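Local coordinates for cytochrome c-552/4 domain-containing protein (Ignicoccus hospitalis KIN4/I, PDB 4QO5) that binds eight c-type hemes and a calcium ion as a membrane-associated octaheme cytochrome c, and so probably carries electrons in redox reactions, at residues D462-K467 with I505-T510; L449-V452 with V458-F461. All coordinates share one frame; numbering follows the deposited sequence.

Contact 1. Residues D462-K467 with I505-T510. With CA (calcium ion), chain J.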
loop_
_atom_site.group_PDB
_atom_site.type_symbol
_atom_site.label_atom_id
_atom_site.label_comp_id
_atom_site.label_asym_id
_atom_site.label_seq_id
_atom_site.Cartn_x
_atom_site.Cartn_y
_atom_site.Cartn_z
ATOM N N ASP A 462 -21.733 -14.290 12.633
ATOM C CA ASP A 462 -20.797 -14.905 13.571
ATOM C C ASP A 462 -20.133 -16.192 13.091
ATOM O O ASP A 462 -19.307 -16.765 13.800
ATOM C CB ASP A 462 -21.452 -15.114 14.947
ATOM C CG ASP A 462 -22.656 -16.040 14.899
ATOM O OD1 ASP A 462 -23.048 -16.461 13.794
ATOM O OD2 ASP A 462 -23.235 -16.319 15.978
ATOM N N GLU A 463 -20.478 -16.643 11.891
ATOM C CA GLU A 463 -19.873 -17.851 11.353
ATOM C C GLU A 463 -19.170 -17.588 10.023
ATOM O O GLU A 463 -19.411 -16.576 9.373
ATOM C CB GLU A 463 -20.912 -18.962 11.190
ATOM C CG GLU A 463 -21.531 -19.427 12.481
ATOM C CD GLU A 463 -22.760 -20.292 12.240
ATOM O OE1 GLU A 463 -22.603 -21.522 12.097
ATOM O OE2 GLU A 463 -23.877 -19.737 12.185
ATOM N N TYR A 464 -18.298 -18.510 9.637
ATOM C CA TYR A 464 -17.422 -18.312 8.484
ATOM C C TYR A 464 -18.157 -18.031 7.172
ATOM O O TYR A 464 -17.844 -17.061 6.491
ATOM C CB TYR A 464 -16.452 -19.491 8.327
ATOM C CG TYR A 464 -15.446 -19.292 7.217
ATOM C CD1 TYR A 464 -14.486 -18.291 7.300
ATOM C CD2 TYR A 464 -15.466 -20.089 6.079
ATOM C CE1 TYR A 464 -13.570 -18.094 6.285
ATOM C CE2 TYR A 464 -14.552 -19.897 5.058
ATOM C CZ TYR A 464 -13.604 -18.896 5.171
ATOM O OH TYR A 464 -12.676 -18.697 4.175
ATOM N N ILE A 465 -19.129 -18.861 6.810
ATOM C CA ILE A 465 -19.860 -18.613 5.562
ATOM C C ILE A 465 -20.633 -17.285 5.604
ATOM O O ILE A 465 -20.831 -16.640 4.572
ATOM C CB ILE A 465 -20.799 -19.785 5.163
ATOM C CG1 ILE A 465 -21.227 -19.633 3.692
ATOM C CG2 ILE A 465 -21.999 -19.871 6.097
ATOM C CD1 ILE A 465 -21.805 -20.875 3.067
ATOM N N GLU A 466 -21.042 -16.862 6.800
ATOM C CA GLU A 466 -21.732 -15.584 6.950
ATOM C C GLU A 466 -20.751 -14.431 6.716
ATOM O O GLU A 466 -21.093 -13.410 6.123
ATOM C CB GLU A 466 -22.397 -15.498 8.335
ATOM C CG GLU A 466 -23.545 -16.501 8.493
ATOM C CD GLU A 466 -23.922 -16.812 9.936
ATOM O OE1 GLU A 466 -23.176 -16.431 10.864
ATOM O OE2 GLU A 466 -24.971 -17.461 10.132
ATOM N N LYS A 467 -19.508 -14.611 7.147
ATOM C CA LYS A 467 -18.499 -13.583 6.918
ATOM C C LYS A 467 -18.112 -13.497 5.438
ATOM O O LYS A 467 -17.755 -12.427 4.942
ATOM C CB LYS A 467 -17.276 -13.822 7.815
ATOM C CG LYS A 467 -17.578 -13.561 9.318
ATOM C CD LYS A 467 -16.441 -14.091 10.181
ATOM C CE LYS A 467 -16.869 -14.321 11.624
ATOM N NZ LYS A 467 -17.304 -13.061 12.276
ATOM N N ILE A 505 -18.400 -15.853 -4.484
ATOM C CA ILE A 505 -19.600 -16.588 -4.873
ATOM C C ILE A 505 -19.315 -18.078 -4.978
ATOM O O ILE A 505 -20.034 -18.907 -4.417
ATOM C CB ILE A 505 -20.174 -16.065 -6.208
ATOM C CG1 ILE A 505 -20.742 -14.648 -6.012
ATOM C CG2 ILE A 505 -21.255 -17.005 -6.731
ATOM C CD1 ILE A 505 -21.110 -13.937 -7.317
ATOM N N GLU A 506 -18.241 -18.419 -5.680
ATOM C CA GLU A 506 -17.872 -19.816 -5.840
ATOM C C GLU A 506 -17.377 -20.435 -4.539
ATOM O O GLU A 506 -17.594 -21.612 -4.288
ATOM C CB GLU A 506 -16.829 -19.967 -6.943
ATOM C CG GLU A 506 -17.366 -19.589 -8.305
ATOM C CD GLU A 506 -18.583 -20.409 -8.699
ATOM O OE1 GLU A 506 -18.654 -21.601 -8.317
ATOM O OE2 GLU A 506 -19.470 -19.865 -9.395
ATOM N N HIS A 507 -16.725 -19.639 -3.708
ATOM C CA HIS A 507 -16.282 -20.136 -2.406
ATOM C C HIS A 507 -17.492 -20.554 -1.569
ATOM O O HIS A 507 -17.526 -21.663 -1.021
ATOM C CB HIS A 507 -15.353 -19.123 -1.732
ATOM C CG HIS A 507 -14.744 -19.597 -0.446
ATOM N ND1 HIS A 507 -14.383 -20.914 -0.243
ATOM C CD2 HIS A 507 -14.196 -18.903 0.576
ATOM C CE1 HIS A 507 -13.787 -21.025 0.931
ATOM N NE2 HIS A 507 -13.644 -19.823 1.441
ATOM N N MET A 508 -18.514 -19.704 -1.529
ATOM C CA MET A 508 -19.752 -20.075 -0.850
ATOM C C MET A 508 -20.401 -21.328 -1.441
ATOM O O MET A 508 -20.854 -22.206 -0.702
ATOM C CB MET A 508 -20.737 -18.904 -0.839
ATOM C CG MET A 508 -20.179 -17.657 -0.167
ATOM S SD MET A 508 -21.426 -16.354 -0.106
ATOM C CE MET A 508 -22.613 -17.060 1.042
ATOM N N LYS A 509 -20.423 -21.427 -2.769
ATOM C CA LYS A 509 -21.007 -22.594 -3.420
ATOM C C LYS A 509 -20.255 -23.883 -3.088
ATOM O O LYS A 509 -20.866 -24.934 -2.882
ATOM C CB LYS A 509 -21.093 -22.379 -4.936
ATOM C CG LYS A 509 -22.204 -21.422 -5.326
ATOM C CD LYS A 509 -22.051 -20.901 -6.750
ATOM C CE LYS A 509 -22.158 -22.002 -7.770
ATOM N NZ LYS A 509 -22.230 -21.424 -9.149
ATOM N N THR A 510 -18.931 -23.802 -3.031
ATOM C CA THR A 510 -18.120 -24.962 -2.683
ATOM C C THR A 510 -18.398 -25.451 -1.253
ATOM O O THR A 510 -18.568 -26.655 -1.019
ATOM C CB THR A 510 -16.618 -24.676 -2.895
ATOM O OG1 THR A 510 -16.355 -24.586 -4.304
ATOM C CG2 THR A 510 -15.778 -25.787 -2.308
HETATM CA CA CA J . -24.778 -17.475 12.494
HETATM O O HOH W 1 -25.079 -18.103 14.766
#
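Y464, in the first turn of helix 464-485, meets H507 of helix 498-520 through its hydroxyl. From CB, with CG anti to the backbone N (chi1 -175°), the ring runs out across the gap. CE2 and CZ pass H507 NE2 at 3.7 and 3.8 Å, and Y464 OH then hydrogen-bonds H507 NE2 at 3.1 Å, in the plane of the imidazole and at its edge. Either atom could be the donor. The two ring planes stand oblique at 75°. The next residues along, I465 and M508, meet through CG1 and CE, 3.9 Å apart, their side chains crossing at about a right angle. A leucine here in place of Y464 would probably leave H507 NE2 without its hydroxyl partner. At the start of the same helix, N-cap residue E463 accompanies D462 and E466 at the calcium ion: D462 binds through OD1, E463 through OE2, and E466 with both carboxylate oxygens, while the backbone N of E463 bonds E466 OE1 at 2.9 Å. The contact thus joins the N-terminal turn of helix 464-485 to the middle of helix 498-520; helix 413-447 packs on I465, and Y464 stacks on H507 of a neighbouring subunit.

Contact 2. Residues L449-V452 with V458-F461. With CA (calcium ion), chain J.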
loop_
_atom_site.group_PDB
_atom_site.type_symbol
_atom_site.label_atom_id
_atom_site.label_comp_id
_atom_site.label_asym_id
_atom_site.label_seq_id
_atom_site.Cartn_x
_atom_site.Cartn_y
_atom_site.Cartn_z
ATOM N N LEU A 449 -25.937 -25.422 7.590
ATOM C CA LEU A 449 -24.502 -25.161 7.585
ATOM C C LEU A 449 -24.186 -23.990 8.512
ATOM O O LEU A 449 -23.106 -23.930 9.106
ATOM C CB LEU A 449 -23.997 -24.883 6.165
ATOM C CG LEU A 449 -22.532 -24.472 5.992
ATOM C CD1 LEU A 449 -21.584 -25.518 6.570
ATOM C CD2 LEU A 449 -22.233 -24.232 4.519
ATOM N N ALA A 450 -25.141 -23.072 8.637
ATOM C CA ALA A 450 -25.006 -21.927 9.528
ATOM C C ALA A 450 -26.294 -21.718 10.308
ATOM O O ALA A 450 -27.363 -22.141 9.869
ATOM C CB ALA A 450 -24.655 -20.674 8.741
ATOM N N HIS A 451 -26.180 -21.052 11.454
ATOM C CA HIS A 451 -27.303 -20.823 12.366
ATOM C C HIS A 451 -27.714 -19.356 12.357
ATOM O O HIS A 451 -26.874 -18.467 12.266
ATOM C CB HIS A 451 -26.913 -21.240 13.795
ATOM C CG HIS A 451 -27.795 -20.662 14.865
ATOM N ND1 HIS A 451 -27.430 -19.570 15.626
ATOM C CD2 HIS A 451 -29.023 -21.031 15.305
ATOM C CE1 HIS A 451 -28.395 -19.289 16.484
ATOM N NE2 HIS A 451 -29.374 -20.158 16.309
ATOM N N VAL A 452 -29.010 -19.096 12.461
ATOM C CA VAL A 452 -29.479 -17.720 12.496
ATOM C C VAL A 452 -30.657 -17.581 13.463
ATOM O O VAL A 452 -31.455 -18.506 13.621
ATOM C CB VAL A 452 -29.845 -17.208 11.079
ATOM C CG1 VAL A 452 -31.121 -17.873 10.571
ATOM C CG2 VAL A 452 -29.979 -15.693 11.070
ATOM N N VAL A 458 -26.415 -10.766 16.282
ATOM C CA VAL A 458 -25.009 -11.141 16.154
ATOM C C VAL A 458 -24.886 -12.463 15.382
ATOM O O VAL A 458 -23.873 -12.722 14.740
ATOM C CB VAL A 458 -24.305 -11.225 17.535
ATOM C CG1 VAL A 458 -24.856 -12.391 18.343
ATOM C CG2 VAL A 458 -22.791 -11.353 17.363
ATOM N N THR A 459 -25.940 -13.282 15.429
ATOM C CA THR A 459 -25.953 -14.582 14.760
ATOM C C THR A 459 -26.023 -14.480 13.241
ATOM O O THR A 459 -25.924 -15.491 12.538
ATOM C CB THR A 459 -27.140 -15.451 15.233
ATOM O OG1 THR A 459 -28.380 -14.842 14.828
ATOM C CG2 THR A 459 -27.111 -15.609 16.736
ATOM N N LEU A 460 -26.212 -13.265 12.733
ATOM C CA LEU A 460 -26.197 -13.029 11.294
ATOM C C LEU A 460 -24.780 -13.051 10.748
ATOM O O LEU A 460 -24.586 -13.282 9.558
ATOM C CB LEU A 460 -26.814 -11.672 10.963
ATOM C CG LEU A 460 -28.305 -11.518 11.244
ATOM C CD1 LEU A 460 -28.682 -10.042 11.264
ATOM C CD2 LEU A 460 -29.086 -12.268 10.165
ATOM N N PHE A 461 -23.799 -12.816 11.626
ATOM C CA PHE A 461 -22.457 -12.453 11.195
ATOM C C PHE A 461 -21.361 -13.243 11.903
ATOM O O PHE A 461 -20.187 -12.893 11.784
ATOM C CB PHE A 461 -22.180 -10.969 11.485
ATOM C CG PHE A 461 -23.224 -10.028 10.957
ATOM C CD1 PHE A 461 -23.437 -9.900 9.592
ATOM C CD2 PHE A 461 -23.962 -9.241 11.827
ATOM C CE1 PHE A 461 -24.390 -9.027 9.110
ATOM C CE2 PHE A 461 -24.911 -8.373 11.358
ATOM C CZ PHE A 461 -25.125 -8.257 9.995
HETATM CA CA CA J . -24.778 -17.475 12.494
HETATM O O HOH W 1 -25.079 -18.103 14.766
#
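A calcium site in the loop between helix 413-447 and helix 464-485 brings H451 and T459 together: each gives its backbone carbonyl oxygen to the ion, and the chain between them turns back so that both reach it. H451 O and T459 O each lie 2.3 Å from the calcium. They are only 3.1 Å from each other, a closeness that two carbonyl oxygens can accept because both bind the same cation, whose charge probably offsets their mutual repulsion. A water ligand, 2.4 Å from the calcium, is also hydrogen-bonded to H451 ND1 at 2.9 Å, in the plane of the imidazole at its edge. The histidine therefore serves the site twice, directly by its main chain and through water by its ring. D462, E463 and E466 supply the remaining protein ligands, all by carboxylate oxygens.

Around the ion the side chains pack lightly. With CG anti to the backbone N (chi1 162°), the H451 ring comes beside T459, its CE1 obliquely placed 3.9 Å from the methyl T459 CG2. On the other branch of the threonine, OG1 lies over the main chain of V452, while its hydrogen bonds go to K456 O and D453 N, polar atoms of the intervening turn that it ties down. A bond from F461 N to V458 O closes a tight turn. W445 of helix 413-447 packs against both V452 and L460, and F461 reaches helix 137-147. Beside W445, the methyl V452 CG2, placed anti to its backbone N, touches L460 CD2 at 3.7 Å.

Overall arrangement
Contacts 1 and 2 share one calcium ion and one water, with centres about 11 Å apart. Contact 1 is buried and joins two helices, 464-485 and 498-520, through a hydroxyl-imidazole bond and an apolar touch; contact 2 is a partly buried loop, with H451 exposed. Their shares of the metal shell differ as well: the loop gives neutral main-chain carbonyls, the helix start gives charged carboxylates. Direct bonds probably tie the two, E463 OE2 to H451 N and K467 NZ to F461 O. Neighbouring subunits reach both contacts, by an aromatic stack at contact 1 and, at contact 2, by R513 of a neighbouring subunit, which hydrogen-bonds L449 O.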